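Ethylbenzene dehydrogenase alpha-subunit (Aromatoleum aromaticum, PDB 2IVF) belongs to the molybdopterin oxidoreductase family and carries two pterin guanine dinucleotides, a molybdenum atom and an iron-sulfur cluster within one large chain. Local coordinates at residues Cys86-Ser91 and Ala478-Tyr483; Ser255-Thr260 and Cys441-Phe446. One frame throughout, in Å; residues are numbered along the deposited sequence.

Overall arrangement
Both contacts are buried and both touch MGD: contact 1 at the pterin-pyran part, contact 2 at the pterin and the PA phosphate. Contact 2 holds that phosphate between helix 257-260 and the end of strand 440-444, while in contact 1 loop 86-91 runs from the iron-sulfur cluster past the pterin to segment 478-483. Their centres lie about 10 Å apart, and contact 2 is nested inside the loop that contact 1 closes. The two meet directly: A478 O is 2.8 Å from I444 N, a probable hydrogen bond, and W481 CZ3 packs 3.4 Å from F446 CZ. The molybdenum atom is about 6 Å from the side chain of W87 and about 9 Å from that of Y443.

Contact 1 of 2, residues Cys86-Ser91 and Ala478-Tyr483; sequences CWPQGS and AFAWAY. With MGD (2-amino-5,6-dimercapto-7-methyl-3,7,8a,9-tetrahydro-8-oxa-1,3,9,10-tetraaza-anthracen-4-one guanosine dinucleotide), chain M; SF4 (iron/sulfur cluster), chain K.
The indole of W87 meets both W481 and Y483 at about right angles, and the three rings form an aromatic cluster in which W87 is face to one neighbour and edge to the other. The six-membered ring of W481 brings its edge toward a face of W87, in an offset edge-to-face pair with planes at 79°; W481 CZ3 lies 3.4 Å from W87 CZ2. W87 in turn directs its own edge at the face of Y483, again offset, and W87 CH2 lies 3.6 Å from Y483 CD2. With CG anti to the backbone N (chi1 -160°), the indole reaches segment 478-483, and W87 NE1 gives a bent hydrogen bond to A480 O at 3.1 Å (136° at the hydrogen). The acceptor sits a little out of the indole plane. Beside this, P88, which follows a cis peptide bond, rests CG against A480 CB at 3.9 Å.

The same loop serves two cofactors. C86 SG binds FE4 of the cluster at 2.3 Å and also accepts a straight hydrogen bond from G90 N, at 3.3 Å, while W87 O approaches MGD C23 at 3.1 Å. The loop thus links the cluster to the pterin side of the pocket. It connects strand 76-80 to strand 94-99 along the chain; segment 478-483 joins helices 454-467 and 486-493, and Y443 of strand 440-444 touches W87, P88 and A480.

Contact 2 of 2, residues Ser255-Thr260 and Cys441-Phe446; sequences SNWSYT and CSYIGF. With MGD (2-amino-5,6-dimercapto-7-methyl-3,7,8a,9-tetrahydro-8-oxa-1,3,9,10-tetraaza-anthracen-4-one guanosine dinucleotide), chain M.
The ring of Y443 has W257 NE1 sitting 3.2 Å over one face, near its margin, while S255 CB meets the ring edge-on and MGD O2A lies near the ring plane. The setting is the parallel four-stranded sheet of the molybdopterin oxidoreductase fold, where the loop after strand 249-253 and the end of the neighbouring strand 440-444 form a dinucleotide site. W257 meets Y443 edge to face, with centroids 4.5 Å apart and planes at 65°. Besides the NE1 corner, the benzo part of the indole packs W257 CZ2 against Y443 CD2 at 3.7 Å. Y443 carries CG anti to the backbone N (chi1 -167°), which lays its ring across to the loop and helix of segment 255-260.

The backbones come close at S255 and G445, whose CA atoms are 4.1 Å apart, and S255 CB packs 3.5 Å from G445 N. Both segments bond the phosphate PA. Its oxygen O1A is gripped twice by segment 255-260, by N256 N at 2.9 Å, just before the single helical turn 257-260, and by T260 OG1 at the end of that turn. The other non-bridging oxygen, O2A, takes a hydrogen bond from F446 N at 2.9 Å.

At the far end of the helix the carbonyls of Y259 and T260 accept hydrogen bonds from the pterin, fixing its donor edge. Y259 OH also bonds D133 of the beta-subunit, so the helix lies at a subunit boundary. On the F446 side, CD2 of the phenyl ring packs 3.5 Å from MGD S12.

Contact 1 of 2, residues Cys86-Ser91 and Ala478-Tyr483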
loop_
_atom_site.group_PDB
_atom_site.type_symbol
_atom_site.label_atom_id
_atom_site.label_comp_id
_atom_site.label_asym_id
_atom_site.label_seq_id
_atom_site.Cartn_x
_atom_site.Cartn_y
_atom_site.Cartn_z
ATOM N N CYS A 86 3.216 0.680 9.087
ATOM C CA CYS A 86 3.556 -0.404 8.200
ATOM C C CYS A 86 4.288 -1.417 9.054
ATOM O O CYS A 86 4.884 -1.049 10.062
ATOM C CB CYS A 86 4.408 0.102 7.034
ATOM S SG CYS A 86 5.620 1.392 7.547
ATOM N N TRP A 87 4.261 -2.687 8.641
ATOM C CA TRP A 87 4.874 -3.763 9.362
ATOM C C TRP A 87 5.359 -4.830 8.385
ATOM O O TRP A 87 4.628 -5.238 7.468
ATOM C CB TRP A 87 3.924 -4.422 10.380
ATOM C CG TRP A 87 4.730 -5.150 11.378
ATOM C CD1 TRP A 87 5.053 -6.473 11.355
ATOM C CD2 TRP A 87 5.419 -4.587 12.486
ATOM N NE1 TRP A 87 5.877 -6.771 12.405
ATOM C CE2 TRP A 87 6.104 -5.634 13.128
ATOM C CE3 TRP A 87 5.478 -3.308 13.036
ATOM C CZ2 TRP A 87 6.857 -5.450 14.299
ATOM C CZ3 TRP A 87 6.275 -3.101 14.164
ATOM C CH2 TRP A 87 6.922 -4.187 14.819
ATOM N N PRO A 88 6.596 -5.291 8.583
ATOM C CA PRO A 88 7.617 -4.699 9.449
ATOM C C PRO A 88 7.708 -3.223 9.142
ATOM O O PRO A 88 7.556 -2.844 7.985
ATOM C CB PRO A 88 8.871 -5.437 9.030
ATOM C CG PRO A 88 8.406 -6.774 8.657
ATOM C CD PRO A 88 7.087 -6.533 7.942
ATOM N N GLN A 89 7.895 -2.385 10.160
ATOM C CA GLN A 89 7.880 -0.936 9.906
ATOM C C GLN A 89 8.959 -0.610 8.904
ATOM O O GLN A 89 10.081 -1.029 9.079
ATOM C CB GLN A 89 8.050 -0.158 11.205
ATOM C CG GLN A 89 7.142 1.053 11.321
ATOM C CD GLN A 89 7.709 2.263 10.636
ATOM O OE1 GLN A 89 8.922 2.370 10.460
ATOM N NE2 GLN A 89 6.826 3.196 10.225
ATOM N N GLY A 90 8.641 0.114 7.829
ATOM C CA GLY A 90 9.633 0.244 6.770
ATOM C C GLY A 90 10.843 1.051 7.209
ATOM O O GLY A 90 11.972 0.800 6.754
ATOM N N SER A 91 10.610 2.029 8.084
ATOM C CA SER A 91 11.637 2.924 8.610
ATOM C C SER A 91 12.465 3.460 7.483
ATOM O O SER A 91 13.702 3.548 7.569
ATOM C CB SER A 91 12.601 2.275 9.639
ATOM O OG SER A 91 11.902 1.986 10.795
ATOM N N ALA A 478 10.221 -17.267 11.398
ATOM C CA ALA A 478 8.785 -17.420 11.083
ATOM C C ALA A 478 8.034 -16.109 10.883
ATOM O O ALA A 478 6.959 -16.132 10.401
ATOM C CB ALA A 478 8.081 -18.294 12.144
ATOM N N PHE A 479 8.588 -14.986 11.333
ATOM C CA PHE A 479 7.937 -13.707 11.361
ATOM C C PHE A 479 8.950 -12.661 11.840
ATOM O O PHE A 479 10.113 -12.984 12.072
ATOM C CB PHE A 479 6.641 -13.704 12.196
ATOM C CG PHE A 479 6.697 -14.521 13.471
ATOM C CD1 PHE A 479 7.466 -14.132 14.564
ATOM C CD2 PHE A 479 5.906 -15.656 13.597
ATOM C CE1 PHE A 479 7.457 -14.881 15.727
ATOM C CE2 PHE A 479 5.891 -16.396 14.759
ATOM C CZ PHE A 479 6.675 -16.023 15.816
ATOM N N ALA A 480 8.514 -11.409 11.983
ATOM C CA ALA A 480 9.377 -10.330 12.402
ATOM C C ALA A 480 8.737 -9.609 13.580
ATOM O O ALA A 480 8.220 -8.514 13.434
ATOM C CB ALA A 480 9.591 -9.382 11.271
ATOM N N TRP A 481 8.822 -10.212 14.756
ATOM C CA TRP A 481 8.094 -9.721 15.911
ATOM C C TRP A 481 9.021 -9.485 17.096
ATOM O O TRP A 481 8.589 -9.472 18.220
ATOM C CB TRP A 481 7.040 -10.771 16.226
ATOM C CG TRP A 481 5.827 -10.290 16.893
ATOM C CD1 TRP A 481 5.199 -10.869 17.955
ATOM C CD2 TRP A 481 5.048 -9.151 16.541
ATOM N NE1 TRP A 481 4.081 -10.151 18.294
ATOM C CE2 TRP A 481 3.971 -9.090 17.437
ATOM C CE3 TRP A 481 5.154 -8.177 15.558
ATOM C CZ2 TRP A 481 3.036 -8.099 17.386
ATOM C CZ3 TRP A 481 4.200 -7.193 15.500
ATOM C CH2 TRP A 481 3.160 -7.160 16.404
ATOM N N ALA A 482 10.315 -9.390 16.838
ATOM C CA ALA A 482 11.292 -8.954 17.827
ATOM C C ALA A 482 11.518 -7.459 17.605
ATOM O O ALA A 482 11.797 -7.027 16.500
ATOM C CB ALA A 482 12.581 -9.717 17.660
ATOM N N TYR A 483 11.385 -6.658 18.652
ATOM C CA TYR A 483 11.685 -5.239 18.515
ATOM C C TYR A 483 11.929 -4.599 19.865
ATOM O O TYR A 483 11.510 -5.152 20.873
ATOM C CB TYR A 483 10.532 -4.518 17.822
ATOM C CG TYR A 483 9.136 -4.810 18.354
ATOM C CD1 TYR A 483 8.583 -4.082 19.417
ATOM C CD2 TYR A 483 8.342 -5.791 17.745
ATOM C CE1 TYR A 483 7.264 -4.363 19.883
ATOM C CE2 TYR A 483 7.046 -6.073 18.185
ATOM C CZ TYR A 483 6.511 -5.376 19.257
ATOM O OH TYR A 483 5.223 -5.717 19.610
HETATM P PB MGD M . -2.399 -9.840 5.823
HETATM O O1B MGD M . -2.411 -8.598 5.004
HETATM O O2B MGD M . -3.590 -10.044 6.688
HETATM O O3B MGD M . -1.137 -10.044 6.746
HETATM O O3A MGD M . 0.226 -7.892 6.767
HETATM P PA MGD M . 0.381 -9.474 6.633
HETATM O O1A MGD M . 0.995 -9.702 5.321
HETATM O O2A MGD M . 1.046 -10.011 7.806
HETATM O "O5'" MGD M . -2.265 -11.123 4.862
HETATM C "C5'" MGD M . -3.180 -11.274 3.767
HETATM C "C4'" MGD M . -3.082 -12.686 3.196
HETATM O "O4'" MGD M . -3.590 -13.625 4.132
HETATM C "C3'" MGD M . -4.114 -12.685 2.092
HETATM O "O3'" MGD M . -3.436 -12.340 0.890
HETATM C "C2'" MGD M . -4.607 -14.138 2.088
HETATM O "O2'" MGD M . -4.207 -14.784 0.866
HETATM C "C1'" MGD M . -3.913 -14.759 3.312
HETATM N N9 MGD M . -4.877 -15.629 4.026
HETATM C C8 MGD M . -6.095 -15.317 4.496
HETATM N N7 MGD M . -6.642 -16.364 5.126
HETATM C C5 MGD M . -5.724 -17.361 5.060
HETATM C C6 MGD M . -5.658 -18.685 5.472
HETATM O O6 MGD M . -6.564 -19.293 6.054
HETATM N N1 MGD M . -4.480 -19.387 5.201
HETATM C C2 MGD M . -3.374 -18.861 4.517
HETATM N N2 MGD M . -2.264 -19.642 4.283
HETATM N N3 MGD M . -3.450 -17.574 4.149
HETATM C C4 MGD M . -4.590 -16.856 4.385
HETATM C C10 MGD M . -0.345 -7.316 7.884
HETATM C C11 MGD M . 0.544 -6.188 8.346
HETATM O O11 MGD M . 0.677 -5.308 7.307
HETATM C C12 MGD M . 0.081 -5.491 9.634
HETATM S S12 MGD M . -0.721 -6.369 10.929
HETATM C C13 MGD M . 0.302 -4.145 9.789
HETATM S S13 MGD M . -0.196 -3.368 11.252
HETATM C C14 MGD M . 0.942 -3.349 8.703
HETATM N N15 MGD M . -0.162 -2.658 7.978
HETATM C C16 MGD M . -0.047 -2.324 6.615
HETATM C C17 MGD M . -0.974 -1.563 5.950
HETATM O O17 MGD M . -2.003 -1.136 6.525
HETATM N N18 MGD M . -0.753 -1.299 4.583
HETATM C C19 MGD M . 0.342 -1.744 3.910
HETATM N N19 MGD M . 0.451 -1.437 2.602
HETATM N N20 MGD M . 1.206 -2.516 4.586
HETATM C C21 MGD M . 1.053 -2.777 5.893
HETATM N N22 MGD M . 1.975 -3.570 6.568
HETATM C C23 MGD M . 1.639 -4.340 7.730
HETATM FE FE1 SF4 K . 5.949 3.257 3.119
HETATM FE FE2 SF4 K . 8.418 3.134 4.241
HETATM FE FE3 SF4 K . 6.821 5.185 4.826
HETATM FE FE4 SF4 K . 6.221 2.678 5.767
HETATM S S1 SF4 K . 7.976 3.960 6.398
HETATM S S2 SF4 K . 4.757 4.234 4.777
HETATM S S3 SF4 K . 6.998 1.421 4.022
HETATM S S4 SF4 K . 7.710 4.723 2.751
#

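Contact 2 of 2, residues Ser255-Thr260 and Cys441-Phe446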
loop_
_atom_site.group_PDB
_atom_site.type_symbol
_atom_site.label_atom_id
_atom_site.label_comp_id
_atom_site.label_asym_id
_atom_site.label_seq_id
_atom_site.Cartn_x
_atom_site.Cartn_y
_atom_site.Cartn_z
ATOM N N SER A 255 -0.058 -14.148 4.735
ATOM C CA SER A 255 0.659 -12.891 4.601
ATOM C C SER A 255 0.624 -12.480 3.116
ATOM O O SER A 255 0.249 -13.287 2.263
ATOM C CB SER A 255 2.086 -13.055 5.134
ATOM O OG SER A 255 2.871 -13.849 4.253
ATOM N N ASN A 256 0.973 -11.231 2.825
ATOM C CA ASN A 256 0.836 -10.688 1.478
ATOM C C ASN A 256 1.830 -9.540 1.301
ATOM O O ASN A 256 1.450 -8.371 1.172
ATOM C CB ASN A 256 -0.589 -10.220 1.258
ATOM C CG ASN A 256 -0.825 -9.720 -0.131
ATOM O OD1 ASN A 256 -0.120 -10.071 -1.059
ATOM N ND2 ASN A 256 -1.802 -8.861 -0.265
ATOM N N TRP A 257 3.102 -9.897 1.375
ATOM C CA TRP A 257 4.183 -8.915 1.267
ATOM C C TRP A 257 4.092 -7.927 0.100
ATOM O O TRP A 257 4.614 -6.807 0.214
ATOM C CB TRP A 257 5.510 -9.612 1.203
ATOM C CG TRP A 257 6.116 -9.988 2.525
ATOM C CD1 TRP A 257 5.472 -10.156 3.728
ATOM C CD2 TRP A 257 7.465 -10.318 2.749
ATOM N NE1 TRP A 257 6.371 -10.517 4.698
ATOM C CE2 TRP A 257 7.610 -10.633 4.120
ATOM C CE3 TRP A 257 8.585 -10.311 1.948
ATOM C CZ2 TRP A 257 8.853 -10.968 4.682
ATOM C CZ3 TRP A 257 9.786 -10.643 2.494
ATOM C CH2 TRP A 257 9.923 -10.946 3.837
ATOM N N SER A 258 3.543 -8.352 -1.051
ATOM C CA SER A 258 3.344 -7.413 -2.158
ATOM C C SER A 258 2.624 -6.176 -1.641
ATOM O O SER A 258 3.005 -5.069 -1.916
ATOM C CB SER A 258 2.508 -8.023 -3.248
ATOM O OG SER A 258 2.217 -7.068 -4.254
ATOM N N TYR A 259 1.553 -6.390 -0.901
ATOM C CA TYR A 259 0.839 -5.299 -0.268
ATOM C C TYR A 259 1.550 -4.766 0.964
ATOM O O TYR A 259 1.666 -3.548 1.165
ATOM C CB TYR A 259 -0.544 -5.751 0.204
ATOM C CG TYR A 259 -1.596 -5.812 -0.876
ATOM C CD1 TYR A 259 -1.270 -6.067 -2.214
ATOM C CD2 TYR A 259 -2.917 -5.651 -0.555
ATOM C CE1 TYR A 259 -2.267 -6.105 -3.183
ATOM C CE2 TYR A 259 -3.925 -5.673 -1.507
ATOM C CZ TYR A 259 -3.603 -5.907 -2.815
ATOM O OH TYR A 259 -4.628 -5.949 -3.731
ATOM N N THR A 260 2.018 -5.682 1.794
ATOM C CA THR A 260 2.301 -5.347 3.194
ATOM C C THR A 260 3.779 -5.130 3.576
ATOM O O THR A 260 4.063 -4.640 4.677
ATOM C CB THR A 260 1.661 -6.406 4.124
ATOM O OG1 THR A 260 2.374 -7.638 3.996
ATOM C CG2 THR A 260 0.192 -6.566 3.781
ATOM N N CYS A 441 12.727 -20.863 5.919
ATOM C CA CYS A 441 12.334 -19.655 6.610
ATOM C C CYS A 441 10.887 -19.447 6.147
ATOM O O CYS A 441 10.530 -19.677 4.957
ATOM C CB CYS A 441 13.201 -18.471 6.186
ATOM S SG CYS A 441 12.964 -17.014 7.251
ATOM N N SER A 442 10.059 -19.013 7.082
ATOM C CA SER A 442 8.706 -18.651 6.808
ATOM C C SER A 442 8.450 -17.193 7.170
ATOM O O SER A 442 9.145 -16.573 8.013
ATOM C CB SER A 442 7.747 -19.563 7.624
ATOM O OG SER A 442 7.990 -20.926 7.374
ATOM N N TYR A 443 7.440 -16.634 6.539
ATOM C CA TYR A 443 6.790 -15.450 7.116
ATOM C C TYR A 443 5.334 -15.762 7.264
ATOM O O TYR A 443 4.599 -15.814 6.288
ATOM C CB TYR A 443 6.961 -14.192 6.263
ATOM C CG TYR A 443 6.568 -12.930 7.028
ATOM C CD1 TYR A 443 5.238 -12.453 7.018
ATOM C CD2 TYR A 443 7.489 -12.279 7.815
ATOM C CE1 TYR A 443 4.899 -11.330 7.744
ATOM C CE2 TYR A 443 7.159 -11.141 8.506
ATOM C CZ TYR A 443 5.865 -10.677 8.470
ATOM O OH TYR A 443 5.500 -9.581 9.248
ATOM N N ILE A 444 4.952 -15.977 8.514
ATOM C CA ILE A 444 3.589 -16.055 8.919
ATOM C C ILE A 444 3.101 -14.651 9.211
ATOM O O ILE A 444 3.583 -13.992 10.136
ATOM C CB ILE A 444 3.437 -16.840 10.246
ATOM C CG1 ILE A 444 4.149 -18.194 10.159
ATOM C CG2 ILE A 444 1.941 -17.055 10.540
ATOM C CD1 ILE A 444 4.124 -18.972 11.463
ATOM N N GLY A 445 2.114 -14.217 8.440
ATOM C CA GLY A 445 1.534 -12.918 8.606
ATOM C C GLY A 445 0.413 -12.934 9.596
ATOM O O GLY A 445 0.060 -13.949 10.191
ATOM N N PHE A 446 -0.201 -11.794 9.715
ATOM C CA PHE A 446 -1.138 -11.597 10.804
ATOM C C PHE A 446 -2.558 -11.975 10.453
ATOM O O PHE A 446 -3.463 -11.873 11.305
ATOM C CB PHE A 446 -0.992 -10.190 11.367
ATOM C CG PHE A 446 0.283 -9.975 12.138
ATOM C CD1 PHE A 446 0.503 -10.621 13.356
ATOM C CD2 PHE A 446 1.265 -9.134 11.652
ATOM C CE1 PHE A 446 1.695 -10.422 14.086
ATOM C CE2 PHE A 446 2.461 -8.927 12.390
ATOM C CZ PHE A 446 2.659 -9.582 13.600
HETATM P PB MGD M . -2.399 -9.840 5.823
HETATM O O1B MGD M . -2.411 -8.598 5.004
HETATM O O2B MGD M . -3.590 -10.044 6.688
HETATM O O3B MGD M . -1.137 -10.044 6.746
HETATM O O3A MGD M . 0.226 -7.892 6.767
HETATM P PA MGD M . 0.381 -9.474 6.633
HETATM O O1A MGD M . 0.995 -9.702 5.321
HETATM O O2A MGD M . 1.046 -10.011 7.806
HETATM O "O5'" MGD M . -2.265 -11.123 4.862
HETATM C "C5'" MGD M . -3.180 -11.274 3.767
HETATM C "C4'" MGD M . -3.082 -12.686 3.196
HETATM O "O4'" MGD M . -3.590 -13.625 4.132
HETATM C "C3'" MGD M . -4.114 -12.685 2.092
HETATM O "O3'" MGD M . -3.436 -12.340 0.890
HETATM C "C2'" MGD M . -4.607 -14.138 2.088
HETATM O "O2'" MGD M . -4.207 -14.784 0.866
HETATM C "C1'" MGD M . -3.913 -14.759 3.312
HETATM N N9 MGD M . -4.877 -15.629 4.026
HETATM C C8 MGD M . -6.095 -15.317 4.496
HETATM N N7 MGD M . -6.642 -16.364 5.126
HETATM C C5 MGD M . -5.724 -17.361 5.060
HETATM C C6 MGD M . -5.658 -18.685 5.472
HETATM O O6 MGD M . -6.564 -19.293 6.054
HETATM N N1 MGD M . -4.480 -19.387 5.201
HETATM C C2 MGD M . -3.374 -18.861 4.517
HETATM N N2 MGD M . -2.264 -19.642 4.283
HETATM N N3 MGD M . -3.450 -17.574 4.149
HETATM C C4 MGD M . -4.590 -16.856 4.385
HETATM C C10 MGD M . -0.345 -7.316 7.884
HETATM C C11 MGD M . 0.544 -6.188 8.346
HETATM O O11 MGD M . 0.677 -5.308 7.307
HETATM C C12 MGD M . 0.081 -5.491 9.634
HETATM S S12 MGD M . -0.721 -6.369 10.929
HETATM C C13 MGD M . 0.302 -4.145 9.789
HETATM S S13 MGD M . -0.196 -3.368 11.252
HETATM C C14 MGD M . 0.942 -3.349 8.703
HETATM N N15 MGD M . -0.162 -2.658 7.978
HETATM C C16 MGD M . -0.047 -2.324 6.615
HETATM C C17 MGD M . -0.974 -1.563 5.950
HETATM O O17 MGD M . -2.003 -1.136 6.525
HETATM N N18 MGD M . -0.753 -1.299 4.583
HETATM C C19 MGD M . 0.342 -1.744 3.910
HETATM N N19 MGD M . 0.451 -1.437 2.602
HETATM N N20 MGD M . 1.206 -2.516 4.586
HETATM C C21 MGD M . 1.053 -2.777 5.893
HETATM N N22 MGD M . 1.975 -3.570 6.568
HETATM C C23 MGD M . 1.639 -4.340 7.730
#